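Local coordinates for protein Tas1 (Pseudomonas aeruginosa, PDB 6OX6) that acts as a secreted interbacterial toxin that pyrophosphorylates adenosine nucleotides to make (p)ppApp, draining ADP and ATP from competitor cells, at residues K251-A256 / K284-A289; Q291-D296 / T302-L307; A324-R329 / V348-N353. All coordinates share one frame; numbering follows the deposited sequence. Where two conformers were deposited one is given.

Contact 1: K251-A256 / K284-A289; sequences KVYGKA and KSRERA. With ACT (acetate ion), chain D.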
loop_
_atom_site.group_PDB
_atom_site.type_symbol
_atom_site.label_atom_id
_atom_site.label_comp_id
_atom_site.label_asym_id
_atom_site.label_seq_id
_atom_site.Cartn_x
_atom_site.Cartn_y
_atom_site.Cartn_z
ATOM N N LYS A 251 -12.172 -20.481 -4.624
ATOM C CA LYS A 251 -12.658 -19.968 -5.896
ATOM C C LYS A 251 -11.882 -18.720 -6.315
ATOM O O LYS A 251 -11.495 -18.584 -7.479
ATOM C CB LYS A 251 -14.160 -19.676 -5.813
ATOM C CG LYS A 251 -14.720 -19.093 -7.099
ATOM C CD LYS A 251 -16.066 -18.400 -6.930
ATOM C CE LYS A 251 -16.911 -18.564 -8.196
ATOM N NZ LYS A 251 -18.345 -18.204 -7.987
ATOM N N VAL A 252 -11.623 -17.804 -5.380
ATOM C CA VAL A 252 -10.838 -16.626 -5.734
ATOM C C VAL A 252 -9.388 -17.011 -5.998
ATOM O O VAL A 252 -8.795 -16.600 -7.005
ATOM C CB VAL A 252 -10.941 -15.550 -4.641
ATOM C CG1 VAL A 252 -9.884 -14.479 -4.882
ATOM C CG2 VAL A 252 -12.327 -14.919 -4.638
ATOM N N TYR A 253 -8.802 -17.827 -5.114
ATOM C CA TYR A 253 -7.378 -18.152 -5.216
ATOM C C TYR A 253 -7.010 -18.759 -6.569
ATOM O O TYR A 253 -5.905 -18.512 -7.072
ATOM C CB TYR A 253 -6.979 -19.100 -4.087
ATOM C CG TYR A 253 -5.489 -19.128 -3.774
ATOM C CD1 TYR A 253 -4.665 -20.091 -4.341
ATOM C CD2 TYR A 253 -4.910 -18.194 -2.897
ATOM C CE1 TYR A 253 -3.309 -20.136 -4.063
ATOM C CE2 TYR A 253 -3.554 -18.227 -2.611
ATOM C CZ TYR A 253 -2.753 -19.210 -3.198
ATOM O OH TYR A 253 -1.398 -19.271 -2.928
ATOM N N GLY A 254 -7.926 -19.519 -7.192
ATOM C CA GLY A 254 -7.602 -20.209 -8.429
ATOM C C GLY A 254 -7.500 -19.310 -9.644
ATOM O O GLY A 254 -6.931 -19.722 -10.668
ATOM N N LYS A 255 -8.035 -18.088 -9.562
ATOM C CA LYS A 255 -7.836 -17.160 -10.664
ATOM C C LYS A 255 -6.502 -16.433 -10.583
ATOM O O LYS A 255 -6.156 -15.693 -11.513
ATOM C CB LYS A 255 -8.987 -16.141 -10.736
ATOM C CG LYS A 255 -10.390 -16.764 -10.879
ATOM C CD LYS A 255 -11.258 -16.523 -9.647
ATOM C CE LYS A 255 -12.747 -16.721 -9.942
ATOM N NZ LYS A 255 -12.950 -17.830 -10.897
ATOM N N ALA A 256 -5.739 -16.636 -9.516
ATOM C CA ALA A 256 -4.545 -15.822 -9.281
ATOM C C ALA A 256 -3.454 -16.088 -10.320
ATOM O O ALA A 256 -2.846 -15.128 -10.816
ATOM C CB ALA A 256 -4.038 -16.038 -7.853
ATOM N N LYS A 284 0.601 -14.898 -3.978
ATOM C CA LYS A 284 0.687 -14.815 -2.524
ATOM C C LYS A 284 0.483 -16.197 -1.915
ATOM O O LYS A 284 -0.382 -16.955 -2.351
ATOM C CB LYS A 284 -0.360 -13.844 -1.974
ATOM C CG LYS A 284 -0.190 -13.529 -0.494
ATOM C CD LYS A 284 -1.046 -12.344 -0.053
ATOM C CE LYS A 284 -0.158 -11.213 0.470
ATOM N NZ LYS A 284 0.858 -10.758 -0.538
ATOM N N SER A 285 1.292 -16.533 -0.910
ATOM C CA SER A 285 1.168 -17.852 -0.300
ATOM C C SER A 285 -0.189 -18.000 0.368
ATOM O O SER A 285 -0.785 -17.021 0.839
ATOM C CB SER A 285 2.274 -18.095 0.734
ATOM O OG SER A 285 1.850 -17.728 2.051
ATOM N N ARG A 286 -0.647 -19.254 0.435
ATOM C CA ARG A 286 -1.990 -19.574 0.906
ATOM C C ARG A 286 -2.249 -19.029 2.310
ATOM O O ARG A 286 -3.218 -18.294 2.529
ATOM C CB ARG A 286 -2.205 -21.093 0.868
ATOM C CG ARG A 286 -3.591 -21.557 1.370
ATOM C CD ARG A 286 -3.897 -23.046 1.006
ATOM N NE ARG A 286 -4.905 -23.123 -0.047
ATOM C CZ ARG A 286 -4.627 -23.411 -1.315
ATOM N NH1 ARG A 286 -3.369 -23.668 -1.664
ATOM N NH2 ARG A 286 -5.590 -23.443 -2.228
ATOM N N GLU A 287 -1.402 -19.400 3.281
ATOM C CA GLU A 287 -1.639 -18.995 4.667
ATOM C C GLU A 287 -1.655 -17.485 4.803
ATOM O O GLU A 287 -2.473 -16.923 5.543
ATOM C CB GLU A 287 -0.573 -19.578 5.600
ATOM C CG GLU A 287 -0.837 -19.359 7.105
ATOM C CD GLU A 287 -2.027 -20.169 7.656
ATOM O OE1 GLU A 287 -2.692 -19.675 8.603
ATOM O OE2 GLU A 287 -2.285 -21.297 7.158
ATOM N N ARG A 288 -0.735 -16.810 4.123
ATOM C CA ARG A 288 -0.664 -15.365 4.269
ATOM C C ARG A 288 -1.857 -14.708 3.593
ATOM O O ARG A 288 -2.440 -13.761 4.133
ATOM C CB ARG A 288 0.656 -14.857 3.699
ATOM C CG ARG A 288 1.855 -15.198 4.604
ATOM C CD ARG A 288 3.170 -14.814 3.953
ATOM N NE ARG A 288 3.174 -13.406 3.575
ATOM C CZ ARG A 288 3.689 -12.420 4.301
ATOM N NH1 ARG A 288 4.272 -12.674 5.464
ATOM N NH2 ARG A 288 3.619 -11.176 3.852
ATOM N N ALA A 289 -2.245 -15.227 2.427
ATOM C CA ALA A 289 -3.424 -14.731 1.736
ATOM C C ALA A 289 -4.644 -14.845 2.634
ATOM O O ALA A 289 -5.410 -13.891 2.778
ATOM C CB ALA A 289 -3.631 -15.507 0.438
HETATM C C ACT D . 3.782 -12.057 0.391
HETATM O O ACT D . 2.960 -11.806 1.322
HETATM O OXT ACT D . 4.382 -11.242 -0.348
HETATM C CH3 ACT D . 4.082 -13.594 0.133
#

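Contact 2: Q291-D296 / T302-L307; sequences QKINND and TKIKDL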
loop_
_atom_site.group_PDB
_atom_site.type_symbol
_atom_site.label_atom_id
_atom_site.label_comp_id
_atom_site.label_asym_id
_atom_site.label_seq_id
_atom_site.Cartn_x
_atom_site.Cartn_y
_atom_site.Cartn_z
ATOM N N GLN A 291 -4.727 -15.119 5.976
ATOM C CA GLN A 291 -4.568 -14.264 7.145
ATOM C C GLN A 291 -4.881 -12.816 6.779
ATOM O O GLN A 291 -5.509 -12.094 7.554
ATOM C CB GLN A 291 -3.148 -14.373 7.702
ATOM C CG GLN A 291 -2.937 -15.555 8.632
ATOM C CD GLN A 291 -3.952 -15.601 9.758
ATOM O OE1 GLN A 291 -5.143 -15.376 9.543
ATOM N NE2 GLN A 291 -3.484 -15.892 10.965
ATOM N N LYS A 292 -4.441 -12.395 5.595
ATOM C CA LYS A 292 -4.691 -11.025 5.135
ATOM C C LYS A 292 -6.168 -10.806 4.811
ATOM O O LYS A 292 -6.739 -9.754 5.141
ATOM C CB LYS A 292 -3.815 -10.722 3.921
ATOM C CG LYS A 292 -3.946 -9.312 3.393
ATOM C CD LYS A 292 -2.850 -9.022 2.386
ATOM C CE LYS A 292 -2.754 -7.535 2.068
ATOM N NZ LYS A 292 -1.593 -7.273 1.174
ATOM N N ILE A 293 -6.814 -11.786 4.177
ATOM C CA ILE A 293 -8.258 -11.689 3.943
ATOM C C ILE A 293 -9.012 -11.578 5.258
ATOM O O ILE A 293 -9.940 -10.769 5.391
ATOM C CB ILE A 293 -8.756 -12.901 3.140
ATOM C CG1 ILE A 293 -8.305 -12.760 1.687
ATOM C CG2 ILE A 293 -10.298 -13.042 3.291
ATOM C CD1 ILE A 293 -8.296 -14.108 0.911
ATOM N N ASN A 294 -8.655 -12.421 6.236
ATOM C CA ASN A 294 -9.361 -12.412 7.512
ATOM C C ASN A 294 -9.105 -11.134 8.312
ATOM O O ASN A 294 -10.023 -10.629 8.972
ATOM C CB ASN A 294 -8.967 -13.638 8.343
ATOM C CG ASN A 294 -9.474 -14.950 7.735
ATOM O OD1 ASN A 294 -10.462 -14.969 7.007
ATOM N ND2 ASN A 294 -8.789 -16.053 8.050
ATOM N N ASN A 295 -7.869 -10.609 8.295
ATOM C CA ASN A 295 -7.516 -9.458 9.122
ATOM C C ASN A 295 -7.831 -8.123 8.456
ATOM O O ASN A 295 -8.499 -7.274 9.054
ATOM C CB ASN A 295 -6.034 -9.482 9.483
ATOM C CG ASN A 295 -5.710 -10.554 10.488
ATOM O OD1 ASN A 295 -6.478 -10.800 11.426
ATOM N ND2 ASN A 295 -4.587 -11.227 10.282
ATOM N N ASP A 296 -7.308 -7.897 7.251
ATOM C CA ASP A 296 -7.593 -6.641 6.573
ATOM C C ASP A 296 -9.030 -6.563 6.093
ATOM O O ASP A 296 -9.656 -5.493 6.167
ATOM C CB ASP A 296 -6.653 -6.439 5.387
ATOM C CG ASP A 296 -5.218 -6.162 5.821
ATOM O OD1 ASP A 296 -4.975 -5.870 7.031
ATOM O OD2 ASP A 296 -4.338 -6.206 4.927
ATOM N N THR A 302 -13.010 -11.634 -1.849
ATOM C CA THR A 302 -13.051 -10.864 -3.082
ATOM C C THR A 302 -12.460 -9.473 -2.913
ATOM O O THR A 302 -12.322 -8.751 -3.912
ATOM C CB THR A 302 -14.480 -10.771 -3.615
ATOM O OG1 THR A 302 -15.261 -9.930 -2.750
ATOM C CG2 THR A 302 -15.109 -12.159 -3.693
ATOM N N LYS A 303 -12.096 -9.088 -1.681
ATOM C CA LYS A 303 -11.545 -7.765 -1.407
ATOM C C LYS A 303 -10.028 -7.711 -1.485
ATOM O O LYS A 303 -9.469 -6.604 -1.495
ATOM C CB LYS A 303 -11.982 -7.287 -0.016
ATOM C CG LYS A 303 -13.441 -6.895 0.065
ATOM C CD LYS A 303 -13.772 -6.145 1.337
ATOM C CE LYS A 303 -15.245 -5.672 1.306
ATOM N NZ LYS A 303 -16.193 -6.817 1.566
ATOM N N ILE A 304 -9.334 -8.860 -1.516
ATOM C CA ILE A 304 -7.874 -8.826 -1.517
ATOM C C ILE A 304 -7.379 -8.527 -2.926
ATOM O O ILE A 304 -7.884 -9.075 -3.916
ATOM C CB ILE A 304 -7.285 -10.144 -0.978
ATOM C CG1 ILE A 304 -5.760 -10.052 -0.928
ATOM C CG2 ILE A 304 -7.712 -11.332 -1.834
ATOM C CD1 ILE A 304 -5.109 -11.195 -0.118
ATOM N N LYS A 305 -6.368 -7.663 -3.026
ATOM C CA LYS A 305 -5.974 -7.108 -4.311
ATOM C C LYS A 305 -4.548 -7.454 -4.731
ATOM O O LYS A 305 -4.145 -7.095 -5.847
ATOM C CB LYS A 305 -6.162 -5.585 -4.287
ATOM C CG LYS A 305 -7.564 -5.184 -3.797
ATOM C CD LYS A 305 -7.795 -3.670 -3.824
ATOM C CE LYS A 305 -9.213 -3.303 -3.348
ATOM N NZ LYS A 305 -9.475 -3.730 -1.923
ATOM N N ASP A 306 -3.780 -8.154 -3.897
ATOM C CA ASP A 306 -2.379 -8.413 -4.207
ATOM C C ASP A 306 -2.067 -9.901 -4.223
ATOM O O ASP A 306 -0.925 -10.302 -3.998
ATOM C CB ASP A 306 -1.454 -7.683 -3.233
ATOM C CG ASP A 306 -1.516 -8.253 -1.809
ATOM O OD1 ASP A 306 -2.558 -8.859 -1.435
ATOM O OD2 ASP A 306 -0.523 -8.067 -1.052
ATOM N N LEU A 307 -3.067 -10.738 -4.499
ATOM C CA LEU A 307 -2.769 -12.144 -4.753
ATOM C C LEU A 307 -1.749 -12.279 -5.881
ATOM O O LEU A 307 -0.752 -13.003 -5.758
ATOM C CB LEU A 307 -4.063 -12.905 -5.062
ATOM C CG LEU A 307 -4.927 -13.132 -3.818
ATOM C CD1 LEU A 307 -6.229 -13.808 -4.201
ATOM C CD2 LEU A 307 -4.165 -13.969 -2.775
#

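Contact 3: A324-R329 / V348-N353; sequences AELANR and VNSTMN. With ACT (acetate ion), chain E.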
loop_
_atom_site.group_PDB
_atom_site.type_symbol
_atom_site.label_atom_id
_atom_site.label_comp_id
_atom_site.label_asym_id
_atom_site.label_seq_id
_atom_site.Cartn_x
_atom_site.Cartn_y
_atom_site.Cartn_z
ATOM N N ALA A 324 0.358 7.056 -15.731
ATOM C CA ALA A 324 -0.701 7.432 -16.673
ATOM C C ALA A 324 -1.087 6.260 -17.568
ATOM O O ALA A 324 -2.257 6.108 -17.944
ATOM C CB ALA A 324 -0.239 8.610 -17.524
ATOM N N GLU A 325 -0.104 5.423 -17.884
ATOM C CA GLU A 325 -0.325 4.256 -18.726
ATOM C C GLU A 325 -1.263 3.256 -18.058
ATOM O O GLU A 325 -2.182 2.738 -18.694
ATOM C CB GLU A 325 1.006 3.581 -19.065
ATOM C CG GLU A 325 1.402 3.692 -20.529
ATOM C CD GLU A 325 2.425 4.784 -20.775
ATOM O OE1 GLU A 325 3.637 4.498 -20.679
ATOM O OE2 GLU A 325 2.017 5.928 -21.064
ATOM N N LEU A 326 -1.034 2.985 -16.776
ATOM C CA LEU A 326 -1.872 2.043 -16.048
ATOM C C LEU A 326 -3.280 2.604 -15.884
ATOM O O LEU A 326 -4.273 1.860 -15.911
ATOM C CB LEU A 326 -1.233 1.737 -14.678
ATOM C CG LEU A 326 0.169 1.091 -14.680
ATOM C CD1 LEU A 326 0.848 1.188 -13.309
ATOM C CD2 LEU A 326 0.071 -0.351 -15.065
ATOM N N ALA A 327 -3.375 3.920 -15.680
ATOM C CA ALA A 327 -4.672 4.571 -15.580
ATOM C C ALA A 327 -5.450 4.389 -16.871
ATOM O O ALA A 327 -6.626 4.012 -16.851
ATOM C CB ALA A 327 -4.493 6.054 -15.257
ATOM N N ASN A 328 -4.788 4.607 -18.013
ATOM C CA ASN A 328 -5.467 4.459 -19.294
ATOM C C ASN A 328 -5.955 3.038 -19.539
ATOM O O ASN A 328 -6.821 2.830 -20.389
ATOM C CB ASN A 328 -4.548 4.914 -20.423
ATOM C CG ASN A 328 -4.408 6.406 -20.451
ATOM O OD1 ASN A 328 -5.348 7.122 -20.106
ATOM N ND2 ASN A 328 -3.226 6.888 -20.794
ATOM N N ARG A 329 -5.436 2.051 -18.813
ATOM C CA ARG A 329 -5.925 0.688 -18.929
ATOM C C ARG A 329 -6.950 0.359 -17.861
ATOM O O ARG A 329 -7.260 -0.817 -17.644
ATOM C CB ARG A 329 -4.753 -0.283 -18.887
ATOM C CG ARG A 329 -3.785 0.024 -20.001
ATOM C CD ARG A 329 -2.724 -1.018 -20.063
ATOM N NE ARG A 329 -3.301 -2.329 -20.344
ATOM C CZ ARG A 329 -3.124 -3.010 -21.471
ATOM N NH1 ARG A 329 -2.383 -2.511 -22.454
ATOM N NH2 ARG A 329 -3.688 -4.198 -21.610
ATOM N N VAL A 348 4.249 4.790 -6.901
ATOM C CA VAL A 348 2.947 4.561 -7.516
ATOM C C VAL A 348 2.473 3.182 -7.128
ATOM O O VAL A 348 3.258 2.227 -7.129
ATOM C CB VAL A 348 2.994 4.677 -9.053
ATOM C CG1 VAL A 348 1.647 4.242 -9.683
ATOM C CG2 VAL A 348 3.363 6.067 -9.435
ATOM N N ASN A 349 1.187 3.074 -6.817
ATOM C CA ASN A 349 0.537 1.785 -6.644
ATOM C C ASN A 349 -0.736 1.778 -7.478
ATOM O O ASN A 349 -1.419 2.796 -7.606
ATOM C CB ASN A 349 0.234 1.496 -5.157
ATOM C CG ASN A 349 -0.089 0.036 -4.898
ATOM O OD1 ASN A 349 -0.054 -0.798 -5.808
ATOM N ND2 ASN A 349 -0.361 -0.290 -3.638
ATOM N N SER A 350 -1.040 0.637 -8.065
ATOM C CA SER A 350 -2.229 0.557 -8.879
ATOM C C SER A 350 -2.838 -0.815 -8.707
ATOM O O SER A 350 -2.146 -1.793 -8.402
ATOM C CB SER A 350 -1.920 0.825 -10.350
ATOM O OG SER A 350 -1.206 -0.259 -10.908
ATOM N N THR A 351 -4.139 -0.877 -8.926
ATOM C CA THR A 351 -4.902 -2.106 -8.838
ATOM C C THR A 351 -5.573 -2.317 -10.173
ATOM O O THR A 351 -6.268 -1.418 -10.665
ATOM C CB THR A 351 -5.964 -2.028 -7.738
ATOM O OG1 THR A 351 -5.331 -1.701 -6.499
ATOM C CG2 THR A 351 -6.711 -3.358 -7.612
HETATM N N MSE A 352 -5.428 -3.505 -10.743
HETATM C CA MSE A 352 -6.050 -3.797 -12.014
HETATM C C MSE A 352 -7.025 -4.926 -11.907
HETATM O O MSE A 352 -6.676 -5.990 -11.365
HETATM C CB MSE A 352 -4.991 -4.258 -13.003
HETATM C CG MSE A 352 -4.171 -3.102 -13.544
HETATM SE SE MSE A 352 -4.276 -3.104 -15.507
HETATM C CE MSE A 352 -6.231 -3.273 -15.632
ATOM N N ASN A 353 -8.248 -4.723 -12.382
ATOM C CA ASN A 353 -9.226 -5.808 -12.405
ATOM C C ASN A 353 -8.988 -6.626 -13.671
ATOM O O ASN A 353 -9.283 -6.170 -14.779
ATOM C CB ASN A 353 -10.651 -5.268 -12.350
ATOM C CG ASN A 353 -11.038 -4.756 -10.968
ATOM O OD1 ASN A 353 -10.422 -5.129 -9.970
ATOM N ND2 ASN A 353 -12.077 -3.916 -10.900
HETATM C C ACT E . 2.483 1.287 -0.913
HETATM O O ACT E . 1.223 1.133 -1.095
HETATM O OXT ACT E . 3.457 0.876 -1.617
HETATM C CH3 ACT E . 2.879 2.101 0.353
#

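Contact 1: K251-A256 / K284-A289
The phenol OH of Y253 donates a short hydrogen bond to the backbone O of K284, 2.6 Å away. It arrives in the carbonyl plane with a C=O...donor angle of 155°, and the carbonyl oxygen lies near the plane of the ring, at its edge. The CG of Y253 stands anti to the backbone N (chi1 -159°), which carries the ring to the residues just before helix 286-296. Along the same edge, Y253 CE2 rests on the methyl CB of A289 at 4.1 Å. R286 covers a face: its CZ sits 4.8 Å from the ring centroid in a cation-pi contact, with the guanidinium tilted 40° from the ring plane rather than stacked flat. E250 forms a salt bridge to the same guanidinium, which probably helps hold it over the ring. S285 is the N-cap of the helix, and its OG takes a weak bond from R288 N. On a separate side of this helix start, one acetate oxygen is gripped by three N-H donors: R288 NE (2.8 Å) and NH2 (2.7 Å) present an in-plane guanidinium edge, and K284 NZ, whose other partner is D306, adds a weak bond. The acetate, probably from the crystallisation liquor, suggests a basic spot able to accept an anion, consistent with the nucleotide-binding region of (p)ppGpp synthetase-like folds. Y253 thus ties short helix 249-253, whose F249 also meets its ring, to the beginning of helix 286-296.

Contact 2: Q291-D296 / T302-L307
K292 and D306 meet in a salt bridge, with K292 NZ 2.6 Å from D306 OD2. The ammonium lies 44° out of the carboxylate plane, so it comes down from above the plane instead of meeting the group within it; OD1 is farther, 3.2 Å from the same NZ. The two side chains approach from opposite directions. K292 spans the distance as a fully extended chain, its CG anti to the backbone N (chi1 -178°), and on the way its CD passes I304 CD1 at 4.0 Å, nearly at right angles. Beside the salt bridge, I293 CG1 packs on I304 CG2 at 3.8 Å, and I304 CD1 lies against both I293 CG1 and the lysine CD. In the next shell, K284 NZ forms a second salt bridge to D306 OD2, and sharing between two lysines fixes the carboxylate. I293 is backed by P246, F249 and P301. Outward again, R53 of the immunity protein packs on K292, and E21 and E41 of the same immunity protein form salt bridges to K305 and K303, respectively, so this region belongs to the toxin-immunity interface. The contact folds the connection 302-307, which resembles part of the nucleotide-binding region of (p)ppGpp synthetases, back against the last turns of helix 286-296, just before strand 308-313 enters the sheet, with D306 touching E361 of the adjacent strand 359-365.

Contact 3: A324-R329 / V348-N353
L326 and S350 make the close-fitting part of this contact, both of them buried: L326 CD1 lies 3.5 Å from S350 OG and 4.1 Å from S350 CB. The leucine reaches the strand from the side of helix 319-328 that faces the sheet, its CG anti to the carbonyl carbon (chi1 -61°), and touches the serine with one methyl of its fork. S350 OG is not left wanting in this setting, since it bonds to the backbone O of I362 on the neighbouring strand 359-365. L270 of helix 256-273 and A331 pack on the same leucine. The other half lies at the solvent side, where R329 is exposed at the end of the helix. There the selenomethionine M352, bent at chi2 and chi3, lays its CE 3.3 Å from R329 O; R329 was deposited in two conformers, and its side chain is probably not fixed in one place. On the far face of the strand, N349 points away from the helix and gives a weak bond to an acetate, and it packs with T351 against F20 of the immunity protein. No hydrogen bond crosses between the segments: they meet through van der Waals contacts in which a methyl carbon of one lies against an oxygen of the other, while S350 OG and the backbone of V348 to M352 bond within the sheet.

How the contacts relate
Contacts 1 and 2 adjoin, their centres 9 Å apart, and share helix 286-296: 284-289 carries its start and 291-296 its end. They meet directly through K284 N to L307 O (2.9 Å, probably a hydrogen bond) and through A289 CB on L307 CD2 (3.6 Å). Contact 3 is more remote, its centre about 22 Å from that of contact 1 and 19 Å from that of contact 2; it touches contact 2 where K305 CD packs on T351 CG2 at 4.0 Å. The acetate of contact 1 also lies about 6 Å, at the nearest atoms, from the D306 side chain of contact 2. The immunity protein touches contacts 2 and 3 but not contact 1.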